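Local coordinates for Alpha/beta hydrolase (Streptomyces albidoflavus, PDB 6KSU), which probably acts as a penicillin-binding-protein-type cyclase that closes non-ribosomal peptides into macrolactams by heterochiral coupling, at residues 50-54 / 368-372; 268-274 / 338-344. One frame throughout, in Å; residues are numbered along the deposited sequence.

Interaction 1. Residues 50-54 / 368-372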
loop_
_atom_site.group_PDB
_atom_site.type_symbol
_atom_site.label_atom_id
_atom_site.label_comp_id
_atom_site.label_asym_id
_atom_site.label_seq_id
_atom_site.Cartn_x
_atom_site.Cartn_y
_atom_site.Cartn_z
ATOM N N SER A 50 14.461 0.530 -10.676
ATOM C CA SER A 50 14.655 -0.582 -11.594
ATOM C C SER A 50 13.496 -0.581 -12.566
ATOM O O SER A 50 12.352 -0.454 -12.145
ATOM C CB SER A 50 14.739 -1.908 -10.840
ATOM O OG SER A 50 15.855 -1.905 -9.961
ATOM N N VAL A 51 13.798 -0.697 -13.855
ATOM C CA VAL A 51 12.798 -0.687 -14.916
ATOM C C VAL A 51 12.996 -1.918 -15.778
ATOM O O VAL A 51 14.081 -2.116 -16.337
ATOM C CB VAL A 51 12.904 0.568 -15.789
ATOM C CG1 VAL A 51 11.761 0.616 -16.793
ATOM C CG2 VAL A 51 12.968 1.810 -14.919
ATOM N N TYR A 52 11.954 -2.743 -15.896
ATOM C CA TYR A 52 11.933 -3.814 -16.876
ATOM C C TYR A 52 11.092 -3.340 -18.052
ATOM O O TYR A 52 9.943 -2.926 -17.874
ATOM C CB TYR A 52 11.396 -5.114 -16.283
ATOM C CG TYR A 52 11.311 -6.254 -17.274
ATOM C CD1 TYR A 52 12.427 -7.050 -17.583
ATOM C CD2 TYR A 52 10.115 -6.526 -17.920
ATOM C CE1 TYR A 52 12.315 -8.109 -18.509
ATOM C CE2 TYR A 52 10.002 -7.538 -18.818
ATOM C CZ TYR A 52 11.097 -8.335 -19.120
ATOM O OH TYR A 52 10.906 -9.342 -20.034
ATOM N N ARG A 53 11.680 -3.367 -19.246
ATOM C CA ARG A 53 11.022 -2.832 -20.428
ATOM C C ARG A 53 11.716 -3.376 -21.672
ATOM O O ARG A 53 12.949 -3.407 -21.744
ATOM C CB ARG A 53 11.042 -1.300 -20.416
ATOM C CG ARG A 53 10.944 -0.688 -21.808
ATOM C CD ARG A 53 10.303 0.685 -21.802
ATOM N NE ARG A 53 11.193 1.717 -21.299
ATOM C CZ ARG A 53 11.121 2.988 -21.676
ATOM N NH1 ARG A 53 10.204 3.363 -22.563
ATOM N NH2 ARG A 53 11.957 3.881 -21.163
ATOM N N ASP A 54 10.913 -3.826 -22.632
ATOM C CA ASP A 54 11.412 -4.395 -23.885
ATOM C C ASP A 54 12.249 -5.644 -23.639
ATOM O O ASP A 54 13.252 -5.886 -24.316
ATOM C CB ASP A 54 12.192 -3.354 -24.682
ATOM C CG ASP A 54 11.288 -2.300 -25.280
ATOM O OD1 ASP A 54 11.612 -1.101 -25.174
ATOM O OD2 ASP A 54 10.244 -2.689 -25.850
ATOM N N GLU A 368 9.075 11.976 -20.672
ATOM C CA GLU A 368 10.079 12.368 -21.653
ATOM C C GLU A 368 11.052 11.231 -22.004
ATOM O O GLU A 368 12.052 11.479 -22.684
ATOM C CB GLU A 368 10.824 13.622 -21.179
ATOM C CG GLU A 368 11.995 13.414 -20.257
ATOM C CD GLU A 368 12.388 14.704 -19.544
ATOM O OE1 GLU A 368 11.499 15.575 -19.351
ATOM O OE2 GLU A 368 13.579 14.841 -19.178
ATOM N N ALA A 369 10.760 9.989 -21.597
ATOM C CA ALA A 369 11.404 8.810 -22.168
ATOM C C ALA A 369 10.391 7.731 -22.552
ATOM O O ALA A 369 10.761 6.553 -22.661
ATOM C CB ALA A 369 12.451 8.239 -21.209
ATOM N N GLY A 370 9.126 8.102 -22.771
ATOM C CA GLY A 370 8.094 7.162 -23.172
ATOM C C GLY A 370 7.439 6.385 -22.046
ATOM O O GLY A 370 6.589 5.521 -22.317
ATOM N N LEU A 371 7.803 6.663 -20.793
ATOM C CA LEU A 371 7.262 5.964 -19.630
ATOM C C LEU A 371 6.203 6.836 -18.970
ATOM O O LEU A 371 6.463 7.534 -17.996
ATOM C CB LEU A 371 8.369 5.631 -18.639
ATOM C CG LEU A 371 9.268 4.454 -18.961
ATOM C CD1 LEU A 371 9.773 3.838 -17.674
ATOM C CD2 LEU A 371 8.468 3.462 -19.744
ATOM N N ASP A 372 4.980 6.754 -19.489
ATOM C CA ASP A 372 3.865 7.563 -18.991
ATOM C C ASP A 372 3.065 6.752 -17.967
ATOM O O ASP A 372 2.008 6.182 -18.257
ATOM C CB ASP A 372 2.993 8.038 -20.153
ATOM C CG ASP A 372 2.714 6.939 -21.176
ATOM O OD1 ASP A 372 3.477 5.942 -21.240
ATOM O OD2 ASP A 372 1.708 7.074 -21.908
#
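A369 presents its backbone carbonyl to the end of the R53 side chain. Both terminal nitrogens of the guanidinium donate to this one oxygen. R53 NH1 lies 3.2 Å from A369 O, in the carbonyl plane. R53 NH2 lies 3.3 Å from A369 O and is tilted from that plane. The oxygen itself sits in the plane of the guanidinium, so the arginine grips it end-on. Neither bond is straight, because two N-H groups share one acceptor. The pair fixes how the guanidinium is turned. The methyl group of A369 also rests on V31 of helix 23-41.

G370 carries the chain past the arginine with a positive phi of 83°. It contributes little surface. Its carbonyl carbon lies oblique to the guanidinium, 4.1 Å from R53 NH1.

L371 gives the apolar half of the contact. Its CD2 sits over the centre of one guanidinium face, 3.2 Å above the plane and 3.3 Å from R53 CZ. The arginine reaches this place with CG anti to its own backbone N (chi1 155°) and a bend at chi3 (75°). The other methyl, CD1, meets V51 tip to tip, with L371 CD1 and V51 CG1 3.9 Å apart. L371 thus touches two side chains on the same face of the strand, one aliphatic and one charged. It also packs on L344 and L346 of the next strand, 344-350. R53 has a long, weak ion pair with E27 of helix 23-41 as well.

The contact joins strand 46-53 to the loop that follows helix 355-365. This is the terminal-helix side of the antiparallel sheet in the beta-lactamase/penicillin-binding-protein fold, where the chain leaves for the C-terminal eight-stranded barrel.

Interaction 2. Residues 268-274 / 338-344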
loop_
_atom_site.group_PDB
_atom_site.type_symbol
_atom_site.label_atom_id
_atom_site.label_comp_id
_atom_site.label_asym_id
_atom_site.label_seq_id
_atom_site.Cartn_x
_atom_site.Cartn_y
_atom_site.Cartn_z
ATOM N N ALA A 268 7.093 -8.799 -10.089
ATOM C CA ALA A 268 6.132 -8.369 -11.095
ATOM C C ALA A 268 6.253 -9.143 -12.402
ATOM O O ALA A 268 5.316 -9.110 -13.211
ATOM C CB ALA A 268 6.302 -6.868 -11.370
ATOM N N ARG A 269 7.378 -9.847 -12.625
ATOM C CA ARG A 269 7.595 -10.500 -13.914
ATOM C C ARG A 269 6.459 -11.433 -14.317
ATOM O O ARG A 269 6.013 -11.337 -15.471
ATOM C CB ARG A 269 8.952 -11.222 -13.911
ATOM C CG ARG A 269 10.157 -10.268 -13.777
ATOM C CD ARG A 269 10.448 -9.536 -15.073
ATOM N NE ARG A 269 10.419 -10.429 -16.230
ATOM C CZ ARG A 269 11.474 -11.092 -16.689
ATOM N NH1 ARG A 269 12.651 -10.952 -16.090
ATOM N NH2 ARG A 269 11.352 -11.882 -17.754
ATOM N N PRO A 270 5.943 -12.333 -13.463
ATOM C CA PRO A 270 4.815 -13.187 -13.897
ATOM C C PRO A 270 3.546 -12.427 -14.263
ATOM O O PRO A 270 2.618 -13.048 -14.797
ATOM C CB PRO A 270 4.563 -14.112 -12.688
ATOM C CG PRO A 270 5.799 -14.040 -11.885
ATOM C CD PRO A 270 6.368 -12.670 -12.091
ATOM N N HIS A 271 3.454 -11.128 -13.982
ATOM C CA HIS A 271 2.242 -10.385 -14.283
ATOM C C HIS A 271 2.212 -9.841 -15.695
ATOM O O HIS A 271 1.181 -9.334 -16.118
ATOM C CB HIS A 271 2.056 -9.224 -13.298
ATOM C CG HIS A 271 1.837 -9.679 -11.894
ATOM N ND1 HIS A 271 0.589 -9.744 -11.319
ATOM C CD2 HIS A 271 2.707 -10.121 -10.960
ATOM C CE1 HIS A 271 0.697 -10.218 -10.092
ATOM N NE2 HIS A 271 1.975 -10.449 -9.846
ATOM N N LEU A 272 3.291 -9.950 -16.441
ATOM C CA LEU A 272 3.358 -9.238 -17.702
ATOM C C LEU A 272 2.996 -10.144 -18.860
ATOM O O LEU A 272 3.018 -11.377 -18.753
ATOM C CB LEU A 272 4.746 -8.643 -17.908
ATOM C CG LEU A 272 5.360 -8.012 -16.664
ATOM C CD1 LEU A 272 6.848 -7.671 -16.937
ATOM C CD2 LEU A 272 4.602 -6.761 -16.318
ATOM N N ALA A 273 2.639 -9.492 -19.970
ATOM C CA ALA A 273 2.320 -10.195 -21.211
ATOM C C ALA A 273 3.392 -11.215 -21.561
ATOM O O ALA A 273 3.092 -12.378 -21.850
ATOM C CB ALA A 273 2.168 -9.186 -22.351
ATOM N N ASP A 274 4.660 -10.794 -21.533
ATOM C CA ASP A 274 5.782 -11.636 -21.931
ATOM C C ASP A 274 6.215 -12.620 -20.841
ATOM O O ASP A 274 7.373 -13.057 -20.841
ATOM C CB ASP A 274 6.962 -10.751 -22.354
ATOM C CG ASP A 274 7.568 -9.977 -21.184
ATOM O OD1 ASP A 274 6.988 -10.011 -20.072
ATOM O OD2 ASP A 274 8.628 -9.334 -21.373
ATOM N N ILE A 338 3.131 -1.609 -12.651
ATOM C CA ILE A 338 3.135 -2.691 -13.635
ATOM C C ILE A 338 2.155 -2.347 -14.745
ATOM O O ILE A 338 1.010 -1.972 -14.471
ATOM C CB ILE A 338 2.723 -4.027 -12.998
ATOM C CG1 ILE A 338 3.606 -4.378 -11.801
ATOM C CG2 ILE A 338 2.687 -5.107 -14.028
ATOM C CD1 ILE A 338 3.034 -5.462 -10.947
ATOM N N HIS A 339 2.579 -2.496 -15.991
ATOM C CA HIS A 339 1.661 -2.397 -17.124
ATOM C C HIS A 339 1.708 -3.725 -17.850
ATOM O O HIS A 339 2.577 -3.925 -18.714
ATOM C CB HIS A 339 2.018 -1.261 -18.075
ATOM C CG HIS A 339 0.945 -0.969 -19.081
ATOM N ND1 HIS A 339 0.737 -1.751 -20.200
ATOM C CD2 HIS A 339 0.015 0.012 -19.133
ATOM C CE1 HIS A 339 -0.259 -1.251 -20.908
ATOM N NE2 HIS A 339 -0.715 -0.181 -20.280
ATOM N N PRO A 340 0.794 -4.651 -17.553
ATOM C CA PRO A 340 0.927 -6.003 -18.116
ATOM C C PRO A 340 0.992 -6.021 -19.631
ATOM O O PRO A 340 1.809 -6.766 -20.204
ATOM C CB PRO A 340 -0.314 -6.727 -17.588
ATOM C CG PRO A 340 -0.717 -5.930 -16.394
ATOM C CD PRO A 340 -0.386 -4.521 -16.686
ATOM N N ASP A 341 0.194 -5.192 -20.305
ATOM C CA ASP A 341 0.076 -5.395 -21.745
ATOM C C ASP A 341 1.329 -4.940 -22.474
ATOM O O ASP A 341 1.735 -5.571 -23.459
ATOM C CB ASP A 341 -1.183 -4.715 -22.285
ATOM C CG ASP A 341 -2.444 -5.503 -21.948
ATOM O OD1 ASP A 341 -2.331 -6.549 -21.271
ATOM O OD2 ASP A 341 -3.544 -5.092 -22.368
ATOM N N ARG A 342 1.977 -3.893 -21.981
ATOM C CA ARG A 342 3.253 -3.457 -22.522
ATOM C C ARG A 342 4.449 -4.173 -21.891
ATOM O O ARG A 342 5.590 -3.842 -22.226
ATOM C CB ARG A 342 3.388 -1.939 -22.355
ATOM C CG ARG A 342 2.341 -1.155 -23.122
ATOM C CD ARG A 342 2.313 0.327 -22.736
ATOM N NE ARG A 342 3.609 0.945 -22.989
ATOM C CZ ARG A 342 3.944 2.176 -22.626
ATOM N NH1 ARG A 342 3.069 2.949 -21.994
ATOM N NH2 ARG A 342 5.161 2.636 -22.904
ATOM N N SER A 343 4.223 -5.148 -21.005
ATOM C CA SER A 343 5.299 -5.898 -20.355
ATOM C C SER A 343 6.298 -4.946 -19.701
ATOM O O SER A 343 7.514 -5.007 -19.942
ATOM C CB SER A 343 5.990 -6.837 -21.343
ATOM O OG SER A 343 5.082 -7.782 -21.882
ATOM N N LEU A 344 5.766 -4.034 -18.879
ATOM C CA LEU A 344 6.579 -2.995 -18.268
ATOM C C LEU A 344 6.357 -2.988 -16.762
ATOM O O LEU A 344 5.211 -2.981 -16.295
ATOM C CB LEU A 344 6.244 -1.637 -18.875
ATOM C CG LEU A 344 7.108 -0.419 -18.572
ATOM C CD1 LEU A 344 6.613 0.651 -19.500
ATOM C CD2 LEU A 344 7.103 0.090 -17.120
HETATM O O HOH W 1 9.299 -6.190 -21.732
#
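A273 and P340 make the backbone hydrogen bond of this contact. A273 N donates to P340 O at 2.9 Å, with the donor tilted from the carbonyl plane. S343 N reaches the same oxygen from the opposite face, at 3.0 Å from P340 O. P340 O therefore closes its own turn and also holds the neighbouring loop.

S343 supplies the next polar link. D274 N donates to S343 OG at 3.1 Å. The serine oxygen lies beside its own backbone N, anti to the carbonyl carbon (chi1 -60°), and this turns it toward the loop. A water donates to both S343 O and D274 OD2, 2.8 Å from the first. D274 OD2 has a further partner in the hydroxyl of Y52, so the carboxylate ties the loop to a third part of the chain.

The apolar contacts lie deeper. L272 and I338 cross at about a right angle, and L272 CD2 and I338 CG2 are only 3.4 Å apart, tighter than usual for carbons. The other branch of I338 runs to A268, with I338 CD1 3.6 Å from A268 CB. The CB of L272 packs against the backbone of S343. The H271 side chain also points this way, while its NE2 is hydrogen-bonded to E91.

A carbonyl also packs here: H271 O lies 3.3 Å from P340 CB.

One side-chain bond stiffens the turn from within. R342 N donates to H339 ND1 at 3.0 Å, close to the ring plane, while H339 NE2 is hydrogen-bonded to D319 O.

P340 to S343 form a type I turn, and S343 and L344 both face H339. This is a hairpin with a G1 beta bulge, linking strands 332-339 and 344-350, docked on the loop after helix 261-268.

In the fold
Both interactions attach loops to the same antiparallel sheet. Interaction 1 binds strand 46-53 to the segment after helix 355-365. Interaction 2 binds the hairpin between strands 332-339 and 344-350 to the segment after helix 261-268. Both are mostly buried, but interaction 2 is larger and runs out to exposed A273 and D341 at its edge. Interaction 1 rests on one arginine and one leucine; interaction 2 uses backbone N-H donors, a serine hydroxyl and the apolar side chains of A268, L272 and I338. They touch directly. R342 forms a salt bridge with D372 and a hydrogen bond with G370 O.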